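Local coordinates for D-alanine--D-alanine ligase (Acinetobacter baumannii ACICU, PDB 5D8D), which catalyses the ATP-dependent joining of two D-alanine molecules into D-alanyl-D-alanine, a building block for the peptidoglycan of the bacterial cell wall, at residues K233-Q236 with A237-R241; K102-Q105 with I106-G109; Y290-D293 with E294-A298. All blocks are in the same frame, centred on the assembly; numbering follows the deposited sequence.

How the contacts relate
The three contacts follow one another along the chain in the order 2, 1, 3; each closes only turns of its own helix, and none nests in or crosses another. Contact 2 (102-109), at the subunit interface, comes first. Contact 1 follows on helix 229-245; its centre is about 16 Å from that of contact 2, and their nearest atoms about 5 Å apart. The two do not touch, but Trp107 and Cys239 both pack on Leu266, and Trp107 NE1 hydrogen-bonds to Ala242 O, further along helix 229-245. Contact 3 starts helix 292-301, its centre about 32 Å from that of contact 2, across the chain's centre. Contacts 1 and 3 both meet strand 181-189; contact 3 also reaches helix 21-37.

Contact 1 (K233-Q236 with A237-R241); sequences KKLQ and ALCLR
Cys239 carries SG beside its own backbone N and anti to its carbonyl carbon (chi1 -68°), which directs the sulfur back along the helix toward Leu235, one turn earlier. Leu235 has an unusual first torsion, well away from a staggered position (chi1 -139°); although its CB heads away from the following turn, the branch ending in CD2 comes back to meet it. CD2 lies 3.9 Å from Cys239 SG, an apolar touch one turn apart. The same methyl lies more loosely beside Leu238, with Leu235 CD2 4.4 Å from Leu238 CD2. The CB of Leu238 rests against the carbonyl oxygens of the preceding turn, 3.5 Å from Lys234 O.

Beneath these side chains the backbone is regular helix. Ala237 N donates to Lys233 O at 2.9 Å, and Leu238 N to Lys234 O at 3.0 Å. Cys239 N meets Leu235 O at 2.9 Å, while Leu240 N closes on Gln236 O at 2.8 Å. Gln236 stretches its chain off the helix, and its NE2 makes a weak hydrogen bond to Leu194 O.

The helix is amphipathic: Lys233, Lys234, Ala237 and Arg241 lie on its exposed side, whereas Leu235 and Cys239 are buried. That buried side covers the antiparallel sheet of the ATP-grasp region, Leu235 packing on Ile186, Phe264 and Phe184, a residue of the predicted ATP site, and Cys239 on Ile186 and Leu266, while Gln236 and Leu240 extend the cover to strand 192-198.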
loop_
_atom_site.group_PDB
_atom_site.type_symbol
_atom_site.label_atom_id
_atom_site.label_comp_id
_atom_site.label_asym_id
_atom_site.label_seq_id
_atom_site.Cartn_x
_atom_site.Cartn_y
_atom_site.Cartn_z
ATOM N N LYS A 233 -10.810 16.550 22.382
ATOM C CA LYS A 233 -11.808 15.931 21.533
ATOM C C LYS A 233 -11.626 16.413 20.063
ATOM O O LYS A 233 -11.822 15.635 19.111
ATOM C CB LYS A 233 -13.212 16.040 22.142
ATOM C CG LYS A 233 -13.964 17.330 21.962
ATOM C CD LYS A 233 -15.281 17.276 22.770
ATOM C CE LYS A 233 -16.542 17.596 21.943
ATOM N NZ LYS A 233 -16.589 18.985 21.401
ATOM N N LYS A 234 -11.109 17.632 19.895
ATOM C CA LYS A 234 -10.757 18.113 18.581
ATOM C C LYS A 234 -9.609 17.287 17.962
ATOM O O LYS A 234 -9.645 16.948 16.786
ATOM C CB LYS A 234 -10.449 19.626 18.638
ATOM C CG LYS A 234 -10.637 20.444 17.365
ATOM C CD LYS A 234 -11.716 19.933 16.372
ATOM C CE LYS A 234 -13.150 19.897 16.915
ATOM N NZ LYS A 234 -13.623 21.261 17.285
ATOM N N LEU A 235 -8.598 16.977 18.758
ATOM C CA LEU A 235 -7.491 16.122 18.329
ATOM C C LEU A 235 -7.988 14.713 17.969
ATOM O O LEU A 235 -7.558 14.145 16.982
ATOM C CB LEU A 235 -6.438 15.981 19.421
ATOM C CG LEU A 235 -4.940 16.011 19.137
ATOM C CD1 LEU A 235 -4.248 15.043 20.083
ATOM C CD2 LEU A 235 -4.519 15.715 17.711
ATOM N N GLN A 236 -8.902 14.167 18.751
ATOM C CA GLN A 236 -9.458 12.824 18.471
ATOM C C GLN A 236 -10.262 12.787 17.156
ATOM O O GLN A 236 -10.122 11.867 16.370
ATOM C CB GLN A 236 -10.334 12.338 19.637
ATOM C CG GLN A 236 -9.550 12.080 20.911
ATOM C CD GLN A 236 -10.429 11.771 22.096
ATOM O OE1 GLN A 236 -11.444 12.422 22.337
ATOM N NE2 GLN A 236 -10.038 10.773 22.856
ATOM N N ALA A 237 -11.075 13.813 16.923
ATOM C CA ALA A 237 -11.784 13.987 15.638
ATOM C C ALA A 237 -10.823 14.077 14.453
ATOM O O ALA A 237 -10.997 13.434 13.426
ATOM C CB ALA A 237 -12.647 15.232 15.691
ATOM N N LEU A 238 -9.800 14.880 14.601
ATOM C CA LEU A 238 -8.799 15.017 13.567
ATOM C C LEU A 238 -8.124 13.673 13.252
ATOM O O LEU A 238 -7.971 13.292 12.090
ATOM C CB LEU A 238 -7.759 16.045 14.009
ATOM C CG LEU A 238 -6.629 16.278 13.032
ATOM C CD1 LEU A 238 -7.209 16.963 11.805
ATOM C CD2 LEU A 238 -5.499 17.093 13.666
ATOM N N CYS A 239 -7.734 12.966 14.315
ATOM C CA CYS A 239 -7.071 11.674 14.201
ATOM C C CYS A 239 -8.019 10.609 13.667
ATOM O O CYS A 239 -7.590 9.714 12.969
ATOM C CB CYS A 239 -6.451 11.250 15.538
ATOM S SG CYS A 239 -5.067 12.308 15.999
ATOM N N LEU A 240 -9.295 10.692 14.001
ATOM C CA LEU A 240 -10.261 9.770 13.418
ATOM C C LEU A 240 -10.223 9.886 11.926
ATOM O O LEU A 240 -10.186 8.885 11.245
ATOM C CB LEU A 240 -11.670 10.050 13.915
ATOM C CG LEU A 240 -12.796 9.183 13.371
ATOM C CD1 LEU A 240 -12.531 7.716 13.586
ATOM C CD2 LEU A 240 -14.068 9.601 14.065
ATOM N N ARG A 241 -10.205 11.114 11.423
ATOM C CA ARG A 241 -10.178 11.359 9.982
ATOM C C ARG A 241 -8.874 10.917 9.345
ATOM O O ARG A 241 -8.854 10.417 8.225
ATOM C CB ARG A 241 -10.408 12.836 9.676
ATOM C CG ARG A 241 -11.761 13.342 10.116
ATOM C CD ARG A 241 -12.211 14.481 9.229
ATOM N NE ARG A 241 -11.402 15.679 9.423
ATOM C CZ ARG A 241 -11.228 16.657 8.525
ATOM N NH1 ARG A 241 -11.770 16.601 7.304
ATOM N NH2 ARG A 241 -10.484 17.716 8.848
#

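Contact 2 (K102-Q105 with I106-G109); sequences KTKQ and IWQG
Thr103 and Trp107 make a CH-pi contact one helical turn apart on helix 100-108, a buried segment between the ATP-grasp sheet and the second subunit. The threonine methyl CG2 stands over the indole, 3.4 Å from the centroid of the six-membered ring and only 11° off the ring normal. It is the threonine's rotation that delivers this methyl: CG2 is anti to the backbone N, while OG1 points the other way, where it hydrogen-bonds to Asp99 O, one turn back, and to Ile96 O near the end of helix 91-97. The two side chains lie side by side and point the same way, and Thr103 O lies on the same face of the ring, above the corner at CG, 3.3 Å from Trp107 CG. That same oxygen accepts from Trp107 N at 2.9 Å. Trp107 NE1 donates to Ala242 O of helix 229-245, and with the Thr103 methyl over the face this would limit rotation of the ring.

Further bonds continue the helix, Ile106 N to Lys102 O at 3.0 Å and Gly109 N to Gln105 O at 2.8 Å. On another side, Gln105 CG passes 4.2 Å from Gln108 OE1, the two amide planes 39° apart.

Lys104 NZ forms a salt bridge with Glu176. Lys102 NZ forms a salt bridge with Asp99 and a hydrogen bond with Gln92 of the second subunit; Lys102 and Ile106 of that subunit also pack against this helix. The arrangement is an i to i+4 methyl-on-indole contact within a helix that lies at the dimer interface and whose Lys104 reaches the predicted ATP site.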
loop_
_atom_site.group_PDB
_atom_site.type_symbol
_atom_site.label_atom_id
_atom_site.label_comp_id
_atom_site.label_asym_id
_atom_site.label_seq_id
_atom_site.Cartn_x
_atom_site.Cartn_y
_atom_site.Cartn_z
ATOM N N LYS A 102 4.253 8.199 2.236
ATOM C CA LYS A 102 2.990 7.865 1.552
ATOM C C LYS A 102 1.794 8.127 2.422
ATOM O O LYS A 102 0.764 8.563 1.928
ATOM C CB LYS A 102 2.973 6.436 0.990
ATOM C CG LYS A 102 3.929 6.271 -0.181
ATOM C CD LYS A 102 3.719 4.969 -0.904
ATOM C CE LYS A 102 4.698 4.822 -2.059
ATOM N NZ LYS A 102 6.057 4.475 -1.603
ATOM N N THR A 103 1.936 7.884 3.726
ATOM C CA THR A 103 0.921 8.276 4.707
ATOM C C THR A 103 0.634 9.801 4.644
ATOM O O THR A 103 -0.515 10.226 4.640
ATOM C CB THR A 103 1.353 7.855 6.120
ATOM O OG1 THR A 103 1.412 6.427 6.207
ATOM C CG2 THR A 103 0.351 8.322 7.151
ATOM N N LYS A 104 1.682 10.609 4.616
ATOM C CA LYS A 104 1.510 12.074 4.597
ATOM C C LYS A 104 0.915 12.583 3.279
ATOM O O LYS A 104 0.100 13.498 3.287
ATOM C CB LYS A 104 2.822 12.791 4.866
ATOM C CG LYS A 104 3.298 12.714 6.294
ATOM C CD LYS A 104 4.810 12.936 6.325
ATOM C CE LYS A 104 5.303 13.802 7.460
ATOM N NZ LYS A 104 4.975 15.251 7.277
ATOM N N GLN A 105 1.295 11.967 2.162
ATOM C CA GLN A 105 0.726 12.338 0.890
ATOM C C GLN A 105 -0.740 12.025 0.916
ATOM O O GLN A 105 -1.548 12.866 0.539
ATOM C CB GLN A 105 1.407 11.623 -0.242
ATOM C CG GLN A 105 2.870 11.993 -0.379
ATOM C CD GLN A 105 3.691 11.121 -1.321
ATOM O OE1 GLN A 105 4.675 11.599 -1.879
ATOM N NE2 GLN A 105 3.323 9.854 -1.494
ATOM N N ILE A 106 -1.115 10.842 1.393
ATOM C CA ILE A 106 -2.545 10.572 1.604
ATOM C C ILE A 106 -3.218 11.633 2.490
ATOM O O ILE A 106 -4.367 12.069 2.218
ATOM C CB ILE A 106 -2.814 9.188 2.208
ATOM C CG1 ILE A 106 -2.294 8.056 1.306
ATOM C CG2 ILE A 106 -4.308 8.989 2.437
ATOM C CD1 ILE A 106 -2.756 8.096 -0.126
ATOM N N TRP A 107 -2.516 12.046 3.546
ATOM C CA TRP A 107 -3.005 13.119 4.410
ATOM C C TRP A 107 -3.038 14.535 3.736
ATOM O O TRP A 107 -4.054 15.225 3.858
ATOM C CB TRP A 107 -2.244 13.132 5.747
ATOM C CG TRP A 107 -2.537 11.972 6.650
ATOM C CD1 TRP A 107 -3.648 11.154 6.644
ATOM C CD2 TRP A 107 -1.720 11.517 7.705
ATOM N NE1 TRP A 107 -3.541 10.210 7.621
ATOM C CE2 TRP A 107 -2.361 10.406 8.284
ATOM C CE3 TRP A 107 -0.487 11.930 8.217
ATOM C CZ2 TRP A 107 -1.823 9.717 9.359
ATOM C CZ3 TRP A 107 0.047 11.240 9.292
ATOM C CH2 TRP A 107 -0.623 10.153 9.849
ATOM N N GLN A 108 -1.976 14.952 3.034
ATOM C CA GLN A 108 -2.005 16.176 2.187
ATOM C C GLN A 108 -3.166 16.115 1.224
ATOM O O GLN A 108 -3.908 17.065 1.064
ATOM C CB GLN A 108 -0.727 16.311 1.385
ATOM C CG GLN A 108 0.401 16.953 2.164
ATOM C CD GLN A 108 1.792 16.703 1.585
ATOM O OE1 GLN A 108 1.982 15.924 0.628
ATOM N NE2 GLN A 108 2.794 17.366 2.183
ATOM N N GLY A 109 -3.360 14.936 0.656
ATOM C CA GLY A 109 -4.376 14.719 -0.309
ATOM C C GLY A 109 -5.775 14.676 0.216
ATOM O O GLY A 109 -6.691 14.550 -0.585
#

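Contact 3 (Y290-D293 with E294-A298); sequences YSFD and ELCVA
Ser291 and Glu294 face each other across the first turn of helix 292-301, their side chains exchanging bonds with each other's backbone. Ser291 OG, set between its own backbone N and carbonyl carbon (chi1 72°), accepts from Glu294 N at 3.0 Å. The extended chain of the glutamate leans back over the helix start, which brings Glu294 OE1 within 2.8 Å of Ser291 N. That bond is almost straight, 176° at the hydrogen, and uses the lone pair of OE1 that is anti to the other carboxylate oxygen. Two amide N-H groups at the helix start thereby gain side-chain acceptors, and the carboxylate would probably also sense the positive end of the helix dipole.

Outside this pair, Tyr290 lies along the opening turn. Its CB touches Leu295 CB at 4.2 Å, and farther out along the ring CE2 comes within 4.0 Å of Ala298 CB. The backbone of Glu294 borders the tyrosine ring at its edge.

Phe292 goes another way, CG anti to its backbone N, and spreads one face of its ring under the sulfur of the next turn. Cys296 SG lies over that face, 4.0 Å from the ring centroid, 28° off the ring normal and displaced toward Phe292 CE2, a sulfur-aromatic contact. Asp293 OD1 lies in the phenyl plane at the ring's edge and forms a salt bridge with Arg37 of helix 21-37, against which Phe292 and Cys296 also pack. Leu295 and Tyr290 instead meet helix 280-286.

Together these features make a capping box, Ser291 as N-cap with Glu294 three residues on, flanked by a hydrophobic staple from Tyr290 to Leu295 at the N-terminal end of helix 292-301.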
loop_
_atom_site.group_PDB
_atom_site.type_symbol
_atom_site.label_atom_id
_atom_site.label_comp_id
_atom_site.label_asym_id
_atom_site.label_seq_id
_atom_site.Cartn_x
_atom_site.Cartn_y
_atom_site.Cartn_z
ATOM N N TYR A 290 -11.283 -0.816 30.001
ATOM C CA TYR A 290 -10.882 -2.143 29.503
ATOM C C TYR A 290 -9.750 -2.671 30.342
ATOM O O TYR A 290 -8.712 -2.041 30.463
ATOM C CB TYR A 290 -10.512 -2.139 27.993
ATOM C CG TYR A 290 -11.673 -1.893 27.022
ATOM C CD1 TYR A 290 -12.005 -0.601 26.649
ATOM C CD2 TYR A 290 -12.430 -2.925 26.498
ATOM C CE1 TYR A 290 -13.048 -0.327 25.774
ATOM C CE2 TYR A 290 -13.505 -2.660 25.616
ATOM C CZ TYR A 290 -13.790 -1.354 25.254
ATOM O OH TYR A 290 -14.793 -1.009 24.395
ATOM N N SER A 291 -9.927 -3.844 30.920
ATOM C CA SER A 291 -8.744 -4.568 31.407
ATOM C C SER A 291 -7.982 -4.914 30.151
ATOM O O SER A 291 -8.524 -4.792 29.051
ATOM C CB SER A 291 -9.123 -5.854 32.146
ATOM O OG SER A 291 -9.591 -6.862 31.249
ATOM N N PHE A 292 -6.745 -5.352 30.308
ATOM C CA PHE A 292 -5.965 -5.844 29.174
ATOM C C PHE A 292 -6.619 -7.042 28.492
ATOM O O PHE A 292 -6.574 -7.146 27.260
ATOM C CB PHE A 292 -4.567 -6.224 29.621
ATOM C CG PHE A 292 -3.692 -6.712 28.518
ATOM C CD1 PHE A 292 -2.954 -5.814 27.758
ATOM C CD2 PHE A 292 -3.553 -8.085 28.273
ATOM C CE1 PHE A 292 -2.083 -6.264 26.771
ATOM C CE2 PHE A 292 -2.716 -8.548 27.252
ATOM C CZ PHE A 292 -1.975 -7.637 26.503
ATOM N N ASP A 293 -7.235 -7.929 29.270
ATOM C CA ASP A 293 -7.904 -9.117 28.694
ATOM C C ASP A 293 -9.166 -8.718 27.921
ATOM O O ASP A 293 -9.468 -9.299 26.883
ATOM C CB ASP A 293 -8.253 -10.163 29.754
ATOM C CG ASP A 293 -7.051 -10.645 30.532
ATOM O OD1 ASP A 293 -5.932 -10.133 30.339
ATOM O OD2 ASP A 293 -7.236 -11.528 31.392
ATOM N N GLU A 294 -9.879 -7.718 28.424
ATOM C CA GLU A 294 -11.075 -7.239 27.757
ATOM C C GLU A 294 -10.662 -6.550 26.464
ATOM O O GLU A 294 -11.257 -6.768 25.417
ATOM C CB GLU A 294 -11.886 -6.292 28.659
ATOM C CG GLU A 294 -12.684 -6.992 29.754
ATOM C CD GLU A 294 -13.090 -6.085 30.916
ATOM O OE1 GLU A 294 -12.441 -5.050 31.207
ATOM O OE2 GLU A 294 -14.083 -6.428 31.581
ATOM N N LEU A 295 -9.612 -5.749 26.531
ATOM C CA LEU A 295 -9.052 -5.121 25.342
ATOM C C LEU A 295 -8.748 -6.176 24.253
ATOM O O LEU A 295 -9.091 -5.969 23.082
ATOM C CB LEU A 295 -7.789 -4.317 25.713
ATOM C CG LEU A 295 -6.867 -3.874 24.603
ATOM C CD1 LEU A 295 -7.654 -2.988 23.648
ATOM C CD2 LEU A 295 -5.661 -3.149 25.165
ATOM N N CYS A 296 -8.155 -7.310 24.644
ATOM C CA CYS A 296 -7.788 -8.335 23.685
ATOM C C CYS A 296 -9.022 -8.972 23.083
ATOM O O CYS A 296 -9.104 -9.134 21.895
ATOM C CB CYS A 296 -6.868 -9.373 24.295
ATOM S SG CYS A 296 -5.207 -8.745 24.675
ATOM N N VAL A 297 -10.021 -9.290 23.876
ATOM C CA VAL A 297 -11.267 -9.783 23.289
ATOM C C VAL A 297 -11.898 -8.751 22.293
ATOM O O VAL A 297 -12.389 -9.110 21.217
ATOM C CB VAL A 297 -12.242 -10.214 24.397
ATOM C CG1 VAL A 297 -13.661 -10.424 23.864
ATOM C CG2 VAL A 297 -11.732 -11.505 25.035
ATOM N N ALA A 298 -11.846 -7.481 22.640
ATOM C CA ALA A 298 -12.466 -6.451 21.817
ATOM C C ALA A 298 -11.726 -6.265 20.477
ATOM O O ALA A 298 -12.356 -6.065 19.428
ATOM C CB ALA A 298 -12.549 -5.137 22.591
#